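Local structure of malate dehydrogenase (Picrophilus torridus, 4BGV) at residues Ile146-Leu152 / Ser237-Met241. The protein probably catalyses the reversible, NAD-dependent oxidation of malate to oxaloacetate, a step of the tricarboxylic acid cycle. Sequence-based numbering, arbitrary orientation.
Sequences IGLGGSL and SIAVM
S151 and S237 bring the two backbones closest, their CA atoms 5.2 Å apart, where the first turn of helix 150-165 meets helix 232-246. The hydroxyl of S151 crosses the gap and donates a hydrogen bond to the backbone O of S237, OG to O 2.8 Å. It reaches that carbonyl from the side, at a C=O...donor angle of 109°, and is tilted from the carbonyl plane. With chi1 at -174°, OG of S151 is held beside its own carbonyl carbon and directed to the S237 carbonyl. CG2 of V240 also packs against this oxygen. With an alanine in place of S151, the S237 carbonyl would probably lose this donor and a small gap would open beside V240. The OG of S237 faces L152 CA at 3.5 Å. It hydrogen-bonds to A233 O within its own helix and makes a weak bond to T155 OG1 of helix 150-165.

Strand 145-147 is the last strand of the six-strand parallel sheet at the core of the NAD-binding Rossmann domain of the LDH/MDH family. G147 also bonds through its backbone to A256. The chain leaves the strand through L148 and G149, the N-cap, and enters helix 150-165, which carries R156, a probable substrate-binding residue. Helix 232-246 packs against this strand-to-helix turn.

M241 fills the space between strand and helix start. Its chain is bent at chi3, bringing CE to 3.7 Å from I146 CD1 and close to G147 O. Its SD lies 3.9 Å from L148 CD1 and also touches S151 CB. The L148 side chain crosses I238 at about a right angle, with CD2 3.8 Å from I238 CG1. Both L148 and I238 also touch V123, predicted to bind NAD. H52 of a second subunit packs on S237 and V240 and hydrogen-bonds S151 O.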
# COMPACT_ATOMS: atom_id res chain seq x y z
N ILE A 146 -11.27 9.22 23.09
CA ILE A 146 -11.92 7.94 22.80
C ILE A 146 -11.08 6.77 23.32
O ILE A 146 -9.87 6.86 23.40
CB ILE A 146 -12.21 7.76 21.29
CG1 ILE A 146 -10.93 7.81 20.46
CG2 ILE A 146 -13.16 8.86 20.80
CD1 ILE A 146 -11.18 7.63 18.94
N GLY A 147 -11.75 5.67 23.68
CA GLY A 147 -11.07 4.50 24.22
C GLY A 147 -11.12 3.29 23.29
O GLY A 147 -12.14 3.03 22.65
N LEU A 148 -10.02 2.56 23.20
CA LEU A 148 -9.98 1.33 22.41
C LEU A 148 -10.91 0.30 23.02
O LEU A 148 -10.85 0.03 24.21
CB LEU A 148 -8.56 0.74 22.38
CG LEU A 148 -8.50 -0.66 21.77
CD1 LEU A 148 -8.76 -0.63 20.26
CD2 LEU A 148 -7.15 -1.35 22.11
N GLY A 149 -11.77 -0.29 22.20
CA GLY A 149 -12.60 -1.38 22.67
C GLY A 149 -13.06 -2.18 21.48
O GLY A 149 -12.44 -3.18 21.12
N GLY A 150 -14.14 -1.70 20.87
CA GLY A 150 -14.77 -2.40 19.76
C GLY A 150 -13.87 -2.63 18.55
O GLY A 150 -14.08 -3.59 17.81
N SER A 151 -12.89 -1.77 18.31
CA SER A 151 -12.03 -1.95 17.15
C SER A 151 -11.32 -3.30 17.24
O SER A 151 -11.17 -4.01 16.25
CB SER A 151 -10.99 -0.82 17.02
OG SER A 151 -10.26 -0.97 15.81
N LEU A 152 -10.92 -3.64 18.46
CA LEU A 152 -10.19 -4.89 18.71
C LEU A 152 -11.13 -6.09 18.81
O LEU A 152 -10.87 -7.13 18.21
CB LEU A 152 -9.35 -4.77 19.97
CG LEU A 152 -8.60 -6.04 20.42
CD1 LEU A 152 -7.66 -6.55 19.32
CD2 LEU A 152 -7.83 -5.77 21.71
N SER A 237 -5.64 -2.21 15.43
CA SER A 237 -6.97 -1.75 15.88
C SER A 237 -6.92 -0.31 16.40
O SER A 237 -7.84 0.48 16.18
CB SER A 237 -7.52 -2.69 16.97
OG SER A 237 -7.67 -4.00 16.46
N ILE A 238 -5.82 0.02 17.06
CA ILE A 238 -5.59 1.36 17.57
C ILE A 238 -5.26 2.32 16.43
O ILE A 238 -5.80 3.43 16.35
CB ILE A 238 -4.44 1.34 18.58
CG1 ILE A 238 -4.83 0.53 19.82
CG2 ILE A 238 -4.00 2.76 18.95
CD1 ILE A 238 -3.60 0.04 20.61
N ALA A 239 -4.36 1.89 15.54
CA ALA A 239 -3.96 2.74 14.42
C ALA A 239 -5.13 3.15 13.52
O ALA A 239 -5.17 4.28 13.04
CB ALA A 239 -2.86 2.08 13.60
N VAL A 240 -6.09 2.25 13.29
CA VAL A 240 -7.22 2.65 12.44
C VAL A 240 -8.04 3.77 13.10
O VAL A 240 -8.59 4.62 12.41
CB VAL A 240 -8.12 1.46 11.99
CG1 VAL A 240 -7.32 0.49 11.11
CG2 VAL A 240 -8.75 0.76 13.18
N MET A 241 -8.10 3.76 14.42
CA MET A 241 -8.76 4.86 15.16
C MET A 241 -7.95 6.15 15.03
O MET A 241 -8.51 7.21 14.74
CB MET A 241 -8.91 4.52 16.64
CG MET A 241 -9.93 3.42 16.91
SD MET A 241 -9.77 2.71 18.58
CE MET A 241 -10.25 4.09 19.63